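Local coordinates for protein diaminopimelate decarboxylase (Psychromonas ingrahamii, PDB 4XG1) that probably catalyses the pyridoxal 5'-phosphate-dependent decarboxylation of meso-2,6-diaminopimelate to L-lysine, the final step of lysine biosynthesis by this route, at residues Leu17-Val22 and Ile324-Asp329; Tyr31-Ala36 and Tyr376-Ser381; Ala36-His41 and Ala281-Leu286; Met308-Arg313 and Cys388-Ile393. One frame throughout, in Å; residues are numbered along the deposited sequence.

How the contacts relate
All four contacts reach the mixed sheet that accompanies the parallel-stranded pyridoxal-binding barrel. Contacts 2 and 3 are closest, with centres 8 Å apart: they share Ala-36 and helix 35-49, and their strands 30-34 and 284-294 are neighbours. Contact 4, its centre 9 Å from that of contact 2, lies on the other neighbour, strand 391-396, and both touch the bound aldimine and the second subunit. Contact 1 is more remote, the centres of contacts 1 and 2 being about 18 Å apart, yet Val-22 and Val-19 of helix 19-26 pack on Ile-32. Along the chain contact 2 encloses contact 3 and interlaces with contacts 1 and 4. Sequence-distant segments thus meet at this sheet, and contacts 2 and 4 reach the aldimine.

Contact 1 of 4, residues Leu17-Val22 and Ile324-Asp329; sequences LPVEQV and IPLNTD
Leu-326 alone carries one side of this contact, its two methyl groups divided between two successive residues of helix 19-26. CD1 lies against Val-19, coming to 3.4 Å from Val-19 CG1, while CD2 rests on the methylene of Glu-20, with Leu-326 CD2 3.6 Å from Glu-20 CB. The isopropyl branches of Val-19 and Leu-326 meet at a slant. Val-19 turns CG1 opposite its backbone N (chi1 169°), which presents that methyl to the leucine. A branched leucine suits the place because its forked end can cover two neighbours at once; valine offers a compact partner.

Glu-20 plays a double part, as befits a residue at the edge: CB is apolar and packs, whereas the chain beyond CG is extended and takes the carboxylate to Arg-11, outside both segments, in a salt bridge. The helix begins just here, with Pro-18 at the N-cap position and Gln-21 N bonded to Pro-18 O at 3.1 Å. After Leu-326 the other segment leaves strand 323-325 and fits an Asx turn, Asp-329 N lying 3.1 Å from Asn-327 OD1, although Asp-329 is poorly ordered.

Val-19 and Leu-326 each make a backbone hydrogen bond to Leu-12 of the N-terminal hairpin. Leu-326 also packs on Tyr-367 and Val-369 of strand 367-371. The contact therefore joins the first helix to the end of a strand of the mixed sheet. Since its direct touches are between carbons, it depends on shape and on exclusion of water, and the backbone bonds to Leu-12 are polar links beside this apolar touch.

Contact 2 of 4, residues Tyr31-Ala36 and Tyr376-Ser381; sequences YIYSRA and YGSTMS. With LLP ((2S)-2-amino-6-[[3-hydroxy-2-methyl-5-(phosphonooxymethyl)pyridin-4-yl]methylideneamino]hexanoic acid), chain T; TME (propane), chain S.
Tyr-31 (chi1 -85°) and Tyr-33 (chi1 -56°) both set CG opposite the carbonyl carbon, and, two residues apart on strand 30-34, send their phenols the same way, to Gly-377 and Ser-378. The Tyr-31 ring meets that peptide obliquely, with Tyr-31 OH 3.2 Å from Gly-377 C; the hydroxyl itself is hydrogen-bonded to Asp-310 O. Glycine suits position 377, since a CB would collide with this hydroxyl. Tyr-33 OH bonds to Glu-392, and a water in the plane of its ring donates to Tyr-33 OH at 3.0 Å and accepts from Ser-378 N at the same distance.

The strand belongs to the beta domain that partners the barrel in this decarboxylase family, and the loop facing it, with a 3-10 turn at 378-380, lines the active site. Ser-378 O steadies that turn by accepting from both Ser-381 N and Ser-381 OG, the hydroxyl at 2.7 Å.

Just ahead, Tyr-376 lays its ring against the bound lysine–pyridoxal phosphate aldimine, whose CB sits over the ring centre, 3.5 Å above the plane. Tyr-376 OH donates to phosphate OP1 of the aldimine at 2.6 Å. A phenylalanine here lacks that hydroxyl, and OP1 would probably be left without this donor. Met-380 SD lies 3.5 Å from the aldimine's amino N.

Contact 3 of 4, residues Ala36-His41 and Ala281-Leu286; sequences ATIERH and ANAGVL. With TME (propane), chain S.
Apolar packing joins Thr-37 and Ile-38 of helix 35-49 to Ala-283, beside strand 284-294. The single methyl of Ala-283 meets both: Ala-283 CB is 3.5 Å from Ile-38 CG1 and 3.7 Å from Thr-37 CG2. The same threonine methyl lies over the alanine backbone, with Thr-37 CG2 3.6 Å from Ala-283 CA, and it also comes to 3.9 Å from Asn-282 O. Alanine suits this place because the chains come close, the CA atoms of Thr-37 and Ala-283 being 5.2 Å apart. Ile-38, one step round the helix, also packs on Leu-71 and Met-72, and so connects this contact to the barrel helix 66-74.

Polar groups are sorted to other directions. With its methyl opposite the backbone N (chi1 -54° for OG1), Thr-37 gives carbon to Ala-283 while its hydroxyl bonds to Ser-34 OG and His-3 ND1. Backbone bonds hold the frame: within the helix an i to i-4 bond runs from Arg-40 N to Ala-36 O at 2.8 Å, and Ala-283 is paired with Ser-34 on the adjacent strand.

A bound propane touches the helix at Ala-36, Glu-39 and Arg-40; its C1 is 3.3 Å from Glu-39 OE1.

The contact seats the helix linking the beta domain to the barrel upon the segment that leads into the strand. Threonine suits its place there: the methyl is spent on close packing, and the buried hydroxyl, whose burial would otherwise be costly, has partners of its own.

Contact 4 of 4, residues Met308-Arg313 and Cys388-Ile393; sequences MNDLIR and CRAAEI. With LLP ((2S)-2-amino-6-[[3-hydroxy-2-methyl-5-(phosphonooxymethyl)pyridin-4-yl]methylideneamino]hexanoic acid), chain T.
Round Asp-310 and Ala-390 two irregular pieces of backbone face each other: residues 308-310 are helical in phi and psi without regular helix bonds, while 388-390 run extended into strand 391-396. The nearest CA pair, Asp-310 and Arg-389, is 6.7 Å apart, and two waters link the segments. One donates to Asp-310 OD1 at 2.7 Å and to Cys-388 O while accepting from Asn-309 ND2; the other donates to Asp-310 OD1 and accepts from Ala-390 N at 2.6 Å. An aspartate suits this spot because OD1 can receive both waters while OD2 takes Ala-307 N and a salt bridge from Arg-387. The methyl of small Ala-390 lies 4.1 Å from Asp-310 OD1.

At the far end of the loop Arg-313, bent at chi3 (53°), meets the aldimine's carboxylate edge-on: NE donates to its O at 2.7 Å, nearly straight at 169°, and NH2 to its OXT at 2.8 Å. A lysine in its place has one nitrogen for this pair, and the carboxylate would probably be freer to turn. The paired grip, with Glu-349 of the second subunit also bonding the aldimine, is consistent with recognition of the substrate's far end in diaminopimelate decarboxylases.

Contact 1 of 4, residues Leu17-Val22 and Ile324-Asp329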
# COMPACT_ATOMS: atom_id res chain seq x y z
N LEU B 17 18.37 -5.21 -24.42
CA LEU B 17 17.21 -6.02 -24.74
C LEU B 17 15.98 -5.19 -25.08
O LEU B 17 15.69 -4.17 -24.44
CB LEU B 17 16.90 -6.93 -23.58
CG LEU B 17 17.81 -8.13 -23.35
CD1 LEU B 17 17.34 -8.85 -22.08
CD2 LEU B 17 17.80 -9.11 -24.52
N PRO B 18 15.26 -5.62 -26.09
CA PRO B 18 13.94 -5.04 -26.28
C PRO B 18 13.03 -5.36 -25.07
O PRO B 18 13.01 -6.49 -24.59
CB PRO B 18 13.40 -5.72 -27.55
CG PRO B 18 14.44 -6.69 -27.99
CD PRO B 18 15.51 -6.78 -26.95
N VAL B 19 12.26 -4.38 -24.64
CA VAL B 19 11.37 -4.55 -23.53
C VAL B 19 10.31 -5.57 -23.89
O VAL B 19 9.98 -6.40 -23.09
CB VAL B 19 10.78 -3.20 -23.10
CG1 VAL B 19 9.64 -3.38 -22.11
CG2 VAL B 19 11.87 -2.33 -22.50
N GLU B 20 9.80 -5.54 -25.11
CA GLU B 20 8.77 -6.49 -25.53
C GLU B 20 9.23 -7.93 -25.33
O GLU B 20 8.43 -8.82 -25.10
CB GLU B 20 8.38 -6.27 -26.99
CG GLU B 20 9.36 -6.81 -28.02
CD GLU B 20 8.99 -6.45 -29.46
OE1 GLU B 20 9.90 -6.37 -30.32
OE2 GLU B 20 7.79 -6.24 -29.75
N GLN B 21 10.54 -8.16 -25.43
CA GLN B 21 11.09 -9.50 -25.35
C GLN B 21 10.99 -10.04 -23.95
O GLN B 21 10.64 -11.20 -23.75
CB GLN B 21 12.55 -9.49 -25.78
CG GLN B 21 13.18 -10.87 -25.90
CD GLN B 21 14.52 -10.81 -26.64
OE1 GLN B 21 14.57 -10.45 -27.83
NE2 GLN B 21 15.59 -11.16 -25.94
N VAL B 22 11.32 -9.20 -22.97
CA VAL B 22 11.24 -9.65 -21.58
C VAL B 22 9.78 -9.89 -21.17
O VAL B 22 9.41 -10.97 -20.77
CB VAL B 22 12.02 -8.72 -20.62
CG1 VAL B 22 13.46 -8.54 -21.10
CG2 VAL B 22 11.39 -7.36 -20.53
N ILE B 324 4.62 5.93 -21.52
CA ILE B 324 5.06 5.93 -22.89
C ILE B 324 4.83 4.58 -23.57
O ILE B 324 4.79 3.55 -22.91
CB ILE B 324 6.56 6.27 -22.99
CG1 ILE B 324 7.41 5.19 -22.37
CG2 ILE B 324 6.80 7.60 -22.32
CD1 ILE B 324 8.89 5.47 -22.47
N PRO B 325 4.71 4.57 -24.92
CA PRO B 325 4.40 3.35 -25.64
C PRO B 325 5.64 2.49 -25.78
O PRO B 325 6.74 2.97 -25.67
CB PRO B 325 3.92 3.85 -27.01
CG PRO B 325 4.66 5.12 -27.22
CD PRO B 325 4.83 5.73 -25.84
N LEU B 326 5.43 1.21 -26.04
CA LEU B 326 6.52 0.28 -26.21
C LEU B 326 7.22 0.46 -27.56
O LEU B 326 8.39 0.13 -27.72
CB LEU B 326 5.97 -1.12 -26.06
CG LEU B 326 7.01 -2.21 -25.84
CD1 LEU B 326 7.79 -1.98 -24.56
CD2 LEU B 326 6.33 -3.57 -25.81
N ASN B 327 6.48 1.01 -28.53
CA ASN B 327 6.99 1.30 -29.88
C ASN B 327 6.51 2.65 -30.42
O ASN B 327 5.30 2.96 -30.38
CB ASN B 327 6.54 0.19 -30.84
CG ASN B 327 7.38 0.12 -32.10
OD1 ASN B 327 8.27 0.96 -32.34
ND2 ASN B 327 7.12 -0.89 -32.90
N THR B 328 7.44 3.44 -30.96
CA THR B 328 7.11 4.72 -31.60
C THR B 328 6.66 4.57 -33.05
O THR B 328 5.91 5.41 -33.55
CB THR B 328 8.30 5.68 -31.60
OG1 THR B 328 9.48 4.95 -31.93
CG2 THR B 328 8.46 6.34 -30.25
N ASP B 329 7.10 3.50 -33.72
CA ASP B 329 6.70 3.25 -35.10
C ASP B 329 6.10 1.85 -35.26
O ASP B 329 6.79 0.93 -35.71

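Contact 2 of 4, residues Tyr31-Ala36 and Tyr376-Ser381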
# COMPACT_ATOMS: atom_id res chain seq x y z
N TYR B 31 7.67 -5.33 -13.33
CA TYR B 31 8.67 -4.30 -13.06
C TYR B 31 9.94 -4.73 -13.74
O TYR B 31 10.31 -5.91 -13.65
CB TYR B 31 8.94 -4.17 -11.56
CG TYR B 31 7.97 -3.25 -10.85
CD1 TYR B 31 8.13 -1.86 -10.91
CD2 TYR B 31 6.92 -3.76 -10.07
CE1 TYR B 31 7.27 -1.02 -10.27
CE2 TYR B 31 6.07 -2.91 -9.40
CZ TYR B 31 6.24 -1.55 -9.51
OH TYR B 31 5.41 -0.67 -8.82
N ILE B 32 10.60 -3.78 -14.39
CA ILE B 32 11.86 -4.06 -15.05
C ILE B 32 12.93 -3.09 -14.63
O ILE B 32 12.70 -1.88 -14.68
CB ILE B 32 11.69 -3.99 -16.57
CG1 ILE B 32 10.74 -5.09 -17.04
CG2 ILE B 32 13.03 -4.21 -17.28
CD1 ILE B 32 10.37 -5.02 -18.50
N TYR B 33 14.06 -3.62 -14.22
CA TYR B 33 15.14 -2.80 -13.67
C TYR B 33 16.41 -2.91 -14.51
O TYR B 33 16.75 -3.99 -15.01
CB TYR B 33 15.46 -3.22 -12.25
CG TYR B 33 14.28 -3.22 -11.29
CD1 TYR B 33 13.54 -2.08 -11.05
CD2 TYR B 33 13.92 -4.38 -10.60
CE1 TYR B 33 12.47 -2.09 -10.18
CE2 TYR B 33 12.84 -4.41 -9.74
CZ TYR B 33 12.13 -3.25 -9.53
OH TYR B 33 11.06 -3.27 -8.65
N SER B 34 17.10 -1.77 -14.67
CA SER B 34 18.41 -1.68 -15.33
C SER B 34 19.53 -1.82 -14.36
O SER B 34 19.72 -0.98 -13.52
CB SER B 34 18.57 -0.34 -16.04
OG SER B 34 19.95 -0.07 -16.31
N ARG B 35 20.32 -2.88 -14.48
CA ARG B 35 21.51 -3.03 -13.62
C ARG B 35 22.50 -1.87 -13.79
O ARG B 35 23.01 -1.33 -12.82
CB ARG B 35 22.28 -4.29 -13.97
CG ARG B 35 23.61 -4.27 -13.26
CD ARG B 35 24.42 -5.51 -13.52
NE ARG B 35 25.53 -5.56 -12.56
CZ ARG B 35 26.43 -6.54 -12.50
NH1 ARG B 35 26.37 -7.57 -13.34
NH2 ARG B 35 27.39 -6.48 -11.58
N ALA B 36 22.74 -1.49 -15.05
CA ALA B 36 23.68 -0.44 -15.37
C ALA B 36 23.22 0.88 -14.76
O ALA B 36 24.02 1.60 -14.17
CB ALA B 36 23.83 -0.30 -16.88
N TYR B 376 9.93 3.24 -4.50
CA TYR B 376 8.61 3.34 -3.91
C TYR B 376 7.55 2.80 -4.86
O TYR B 376 6.41 3.29 -4.89
CB TYR B 376 8.35 4.77 -3.46
CG TYR B 376 9.49 5.25 -2.59
CD1 TYR B 376 9.65 4.75 -1.30
CD2 TYR B 376 10.43 6.13 -3.06
CE1 TYR B 376 10.69 5.17 -0.50
CE2 TYR B 376 11.50 6.54 -2.26
CZ TYR B 376 11.63 6.05 -1.00
OH TYR B 376 12.65 6.42 -0.21
N GLY B 377 7.94 1.76 -5.58
CA GLY B 377 7.05 1.08 -6.53
C GLY B 377 6.62 -0.25 -5.94
O GLY B 377 5.57 -0.34 -5.25
N SER B 378 7.44 -1.27 -6.15
CA SER B 378 7.13 -2.56 -5.60
C SER B 378 7.13 -2.55 -4.09
O SER B 378 6.40 -3.33 -3.50
CB SER B 378 8.12 -3.60 -6.05
OG SER B 378 9.38 -3.18 -5.64
N THR B 379 7.91 -1.69 -3.46
CA THR B 379 7.95 -1.67 -2.01
C THR B 379 6.63 -1.27 -1.38
O THR B 379 6.38 -1.61 -0.23
CB THR B 379 9.06 -0.79 -1.40
OG1 THR B 379 9.00 0.56 -1.88
CG2 THR B 379 10.36 -1.37 -1.70
N MET B 380 5.82 -0.53 -2.11
CA MET B 380 4.54 -0.13 -1.59
C MET B 380 3.42 -0.99 -2.16
O MET B 380 2.25 -0.65 -1.94
CB MET B 380 4.25 1.35 -1.85
CG MET B 380 5.37 2.25 -1.39
SD MET B 380 4.91 3.98 -1.39
CE MET B 380 3.80 4.08 -0.01
N SER B 381 3.73 -2.06 -2.86
CA SER B 381 2.71 -2.85 -3.50
C SER B 381 2.01 -3.76 -2.56
O SER B 381 2.53 -4.13 -1.50
CB SER B 381 3.27 -3.70 -4.61
OG SER B 381 4.14 -4.67 -4.05
N1 LLP T . 16.59 8.30 5.16
C2 LLP T . 15.50 8.39 5.92
C2' LLP T . 15.65 8.46 7.41
C3 LLP T . 14.18 8.38 5.24
O3 LLP T . 13.05 8.50 5.97
C4 LLP T . 14.13 8.31 3.78
C4' LLP T . 12.85 8.33 3.00
C5 LLP T . 15.41 8.21 3.05
C6 LLP T . 16.58 8.20 3.80
C5' LLP T . 15.49 8.11 1.55
OP4 LLP T . 14.93 9.18 0.91
P LLP T . 14.95 9.37 -0.68
OP1 LLP T . 14.49 8.02 -1.21
OP2 LLP T . 14.10 10.61 -1.01
OP3 LLP T . 16.37 9.83 -1.09
N LLP T . 6.77 6.74 -0.42
CA LLP T . 7.26 8.12 -0.81
CB LLP T . 8.73 8.30 -0.46
CG LLP T . 9.03 8.98 0.86
CD LLP T . 10.05 8.23 1.69
CE LLP T . 10.48 9.08 2.90
NZ LLP T . 11.62 8.60 3.72
C LLP T . 7.16 8.26 -2.31
O LLP T . 6.82 7.33 -3.02
OXT LLP T . 7.41 9.31 -2.89
C1 TME S . 27.47 -0.51 -15.34
C2 TME S . 27.21 0.94 -14.87
C3 TME S . 26.76 1.92 -15.96
O HOH W 1 9.83 -0.61 -7.81

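Contact 3 of 4, residues Ala36-His41 and Ala281-Leu286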
# COMPACT_ATOMS: atom_id res chain seq x y z
N ALA B 36 22.74 -1.49 -15.05
CA ALA B 36 23.68 -0.44 -15.37
C ALA B 36 23.22 0.88 -14.76
O ALA B 36 24.02 1.60 -14.17
CB ALA B 36 23.83 -0.30 -16.88
N THR B 37 21.95 1.21 -14.90
CA THR B 37 21.44 2.44 -14.34
C THR B 37 21.59 2.47 -12.84
O THR B 37 21.92 3.49 -12.28
CB THR B 37 19.98 2.63 -14.67
OG1 THR B 37 19.80 2.53 -16.09
CG2 THR B 37 19.48 3.99 -14.16
N ILE B 38 21.35 1.34 -12.17
CA ILE B 38 21.48 1.30 -10.71
C ILE B 38 22.92 1.59 -10.30
O ILE B 38 23.20 2.38 -9.38
CB ILE B 38 21.06 -0.07 -10.14
CG1 ILE B 38 19.56 -0.27 -10.33
CG2 ILE B 38 21.40 -0.19 -8.67
CD1 ILE B 38 19.11 -1.70 -10.20
N GLU B 39 23.83 0.91 -10.98
CA GLU B 39 25.26 1.03 -10.68
C GLU B 39 25.76 2.44 -10.99
O GLU B 39 26.39 3.07 -10.17
CB GLU B 39 26.02 -0.04 -11.47
CG GLU B 39 25.80 -1.42 -10.83
CD GLU B 39 26.50 -2.57 -11.53
OE1 GLU B 39 26.86 -2.44 -12.73
OE2 GLU B 39 26.65 -3.61 -10.86
N ARG B 40 25.42 2.94 -12.15
CA ARG B 40 25.82 4.28 -12.51
C ARG B 40 25.37 5.26 -11.46
O ARG B 40 26.15 6.12 -11.03
CB ARG B 40 25.25 4.66 -13.84
CG ARG B 40 25.85 5.90 -14.43
CD ARG B 40 25.23 6.13 -15.79
NE ARG B 40 23.95 6.81 -15.68
CZ ARG B 40 23.05 6.92 -16.66
NH1 ARG B 40 23.24 6.35 -17.86
NH2 ARG B 40 21.93 7.61 -16.44
N HIS B 41 24.11 5.14 -11.02
CA HIS B 41 23.54 6.10 -10.08
C HIS B 41 24.17 6.01 -8.70
O HIS B 41 24.38 7.03 -8.07
CB HIS B 41 22.02 5.99 -10.00
CG HIS B 41 21.30 6.62 -11.15
ND1 HIS B 41 19.96 6.44 -11.36
CD2 HIS B 41 21.74 7.42 -12.16
CE1 HIS B 41 19.59 7.11 -12.44
NE2 HIS B 41 20.65 7.70 -12.96
N ALA B 281 14.89 5.52 -8.69
CA ALA B 281 13.64 5.93 -9.35
C ALA B 281 13.62 5.61 -10.83
O ALA B 281 12.79 4.85 -11.32
CB ALA B 281 13.36 7.38 -9.12
N ASN B 282 14.60 6.14 -11.54
CA ASN B 282 14.63 5.97 -12.99
C ASN B 282 15.46 4.78 -13.43
O ASN B 282 15.63 4.57 -14.64
CB ASN B 282 15.11 7.26 -13.64
CG ASN B 282 14.05 8.34 -13.59
OD1 ASN B 282 12.90 8.11 -13.97
ND2 ASN B 282 14.42 9.53 -13.12
N ALA B 283 15.91 3.97 -12.48
CA ALA B 283 16.48 2.64 -12.78
C ALA B 283 15.43 1.54 -13.00
O ALA B 283 15.82 0.40 -13.24
CB ALA B 283 17.43 2.20 -11.69
N GLY B 284 14.13 1.88 -12.96
CA GLY B 284 13.09 0.90 -13.22
C GLY B 284 11.86 1.44 -13.90
O GLY B 284 11.53 2.61 -13.78
N VAL B 285 11.17 0.56 -14.61
CA VAL B 285 9.89 0.86 -15.16
C VAL B 285 8.88 -0.21 -14.80
O VAL B 285 9.25 -1.31 -14.34
CB VAL B 285 9.95 0.99 -16.69
CG1 VAL B 285 10.94 2.08 -17.06
CG2 VAL B 285 10.36 -0.32 -17.34
N LEU B 286 7.61 0.09 -15.04
CA LEU B 286 6.55 -0.88 -14.88
C LEU B 286 5.81 -1.02 -16.19
O LEU B 286 5.27 -0.05 -16.73
CB LEU B 286 5.57 -0.43 -13.82
CG LEU B 286 4.29 -1.28 -13.62
CD1 LEU B 286 4.65 -2.70 -13.23
CD2 LEU B 286 3.38 -0.67 -12.57
C1 TME S . 27.47 -0.51 -15.34
C2 TME S . 27.21 0.94 -14.87
C3 TME S . 26.76 1.92 -15.96

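Contact 4 of 4, residues Met308-Arg313 and Cys388-Ile393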
# COMPACT_ATOMS: atom_id res chain seq x y z
N MET B 308 -3.25 0.21 -8.70
CA MET B 308 -2.73 0.85 -7.52
C MET B 308 -2.08 -0.13 -6.56
O MET B 308 -1.21 0.27 -5.78
CB MET B 308 -3.82 1.67 -6.81
CG MET B 308 -4.87 0.80 -6.15
SD MET B 308 -6.25 1.74 -5.47
CE MET B 308 -5.49 2.17 -3.93
N ASN B 309 -2.45 -1.40 -6.61
CA ASN B 309 -1.73 -2.39 -5.80
C ASN B 309 -0.34 -2.71 -6.34
O ASN B 309 0.51 -3.19 -5.60
CB ASN B 309 -2.48 -3.70 -5.67
CG ASN B 309 -2.40 -4.50 -6.95
OD1 ASN B 309 -2.90 -4.04 -8.00
ND2 ASN B 309 -1.75 -5.65 -6.90
N ASP B 310 -0.11 -2.44 -7.62
CA ASP B 310 1.23 -2.60 -8.20
C ASP B 310 2.04 -1.32 -8.01
O ASP B 310 3.23 -1.38 -7.69
CB ASP B 310 1.07 -2.89 -9.66
CG ASP B 310 0.28 -4.14 -9.91
OD1 ASP B 310 0.77 -5.24 -9.56
OD2 ASP B 310 -0.76 -4.04 -10.59
N LEU B 311 1.36 -0.17 -8.17
CA LEU B 311 2.00 1.14 -8.07
C LEU B 311 1.06 2.11 -7.47
O LEU B 311 0.08 2.54 -8.11
CB LEU B 311 2.42 1.65 -9.45
CG LEU B 311 3.04 3.05 -9.51
CD1 LEU B 311 4.43 3.06 -8.91
CD2 LEU B 311 3.15 3.51 -10.94
N ILE B 312 1.35 2.52 -6.24
CA ILE B 312 0.39 3.35 -5.51
C ILE B 312 0.64 4.86 -5.60
O ILE B 312 -0.17 5.67 -5.15
CB ILE B 312 0.28 2.90 -4.06
CG1 ILE B 312 -1.07 3.34 -3.46
CG2 ILE B 312 1.42 3.47 -3.24
CD1 ILE B 312 -1.44 2.67 -2.17
N ARG B 313 1.76 5.24 -6.18
CA ARG B 313 2.23 6.64 -6.06
C ARG B 313 1.22 7.62 -6.64
O ARG B 313 0.91 8.63 -6.02
CB ARG B 313 3.62 6.84 -6.65
CG ARG B 313 4.65 5.81 -6.21
CD ARG B 313 6.11 6.28 -6.34
NE ARG B 313 6.30 7.56 -5.65
CZ ARG B 313 6.37 8.76 -6.22
NH1 ARG B 313 6.28 8.90 -7.54
NH2 ARG B 313 6.55 9.84 -5.46
N CYS B 388 -2.24 -10.79 -7.57
CA CYS B 388 -0.89 -11.25 -7.29
C CYS B 388 0.13 -10.16 -7.57
O CYS B 388 0.01 -9.47 -8.56
CB CYS B 388 -0.57 -12.45 -8.18
SG CYS B 388 -1.55 -13.87 -7.71
N ARG B 389 1.13 -10.05 -6.73
CA ARG B 389 2.17 -9.10 -6.97
C ARG B 389 2.97 -9.44 -8.22
O ARG B 389 3.20 -10.62 -8.54
CB ARG B 389 3.11 -8.91 -5.75
CG ARG B 389 2.53 -7.90 -4.80
CD ARG B 389 3.44 -7.51 -3.66
NE ARG B 389 3.35 -8.47 -2.55
CZ ARG B 389 3.42 -8.17 -1.27
NH1 ARG B 389 3.32 -9.16 -0.42
NH2 ARG B 389 3.55 -6.93 -0.82
N ALA B 390 3.38 -8.38 -8.89
CA ALA B 390 4.06 -8.43 -10.14
C ALA B 390 5.40 -9.09 -10.06
O ALA B 390 6.03 -9.17 -9.02
CB ALA B 390 4.27 -7.00 -10.64
N ALA B 391 5.83 -9.58 -11.20
CA ALA B 391 7.17 -10.11 -11.35
C ALA B 391 8.10 -8.95 -11.43
O ALA B 391 7.72 -7.91 -11.90
CB ALA B 391 7.28 -10.98 -12.60
N GLU B 392 9.32 -9.13 -10.96
CA GLU B 392 10.34 -8.13 -11.08
C GLU B 392 11.52 -8.76 -11.78
O GLU B 392 11.96 -9.86 -11.42
CB GLU B 392 10.75 -7.61 -9.71
CG GLU B 392 9.71 -6.77 -9.03
CD GLU B 392 10.02 -6.50 -7.59
OE1 GLU B 392 9.40 -7.12 -6.72
OE2 GLU B 392 10.91 -5.66 -7.30
N ILE B 393 12.06 -8.03 -12.76
CA ILE B 393 13.08 -8.50 -13.66
C ILE B 393 14.24 -7.55 -13.70
O ILE B 393 14.07 -6.35 -13.84
CB ILE B 393 12.53 -8.57 -15.07
CG1 ILE B 393 11.37 -9.54 -15.10
CG2 ILE B 393 13.59 -9.06 -16.06
CD1 ILE B 393 10.57 -9.43 -16.37
N1 LLP T . 16.59 8.30 5.16
C2 LLP T . 15.50 8.39 5.92
C2' LLP T . 15.65 8.46 7.41
C3 LLP T . 14.18 8.38 5.24
O3 LLP T . 13.05 8.50 5.97
C4 LLP T . 14.13 8.31 3.78
C4' LLP T . 12.85 8.33 3.00
C5 LLP T . 15.41 8.21 3.05
C6 LLP T . 16.58 8.20 3.80
C5' LLP T . 15.49 8.11 1.55
OP4 LLP T . 14.93 9.18 0.91
P LLP T . 14.95 9.37 -0.68
OP1 LLP T . 14.49 8.02 -1.21
OP2 LLP T . 14.10 10.61 -1.01
OP3 LLP T . 16.37 9.83 -1.09
N LLP T . 6.77 6.74 -0.42
CA LLP T . 7.26 8.12 -0.81
CB LLP T . 8.73 8.30 -0.46
CG LLP T . 9.03 8.98 0.86
CD LLP T . 10.05 8.23 1.69
CE LLP T . 10.48 9.08 2.90
NZ LLP T . 11.62 8.60 3.72
C LLP T . 7.16 8.26 -2.31
O LLP T . 6.82 7.33 -3.02
OXT LLP T . 7.41 9.31 -2.89
O HOH W 2 -1.05 -7.22 -9.49
O HOH W 3 2.72 -6.13 -7.83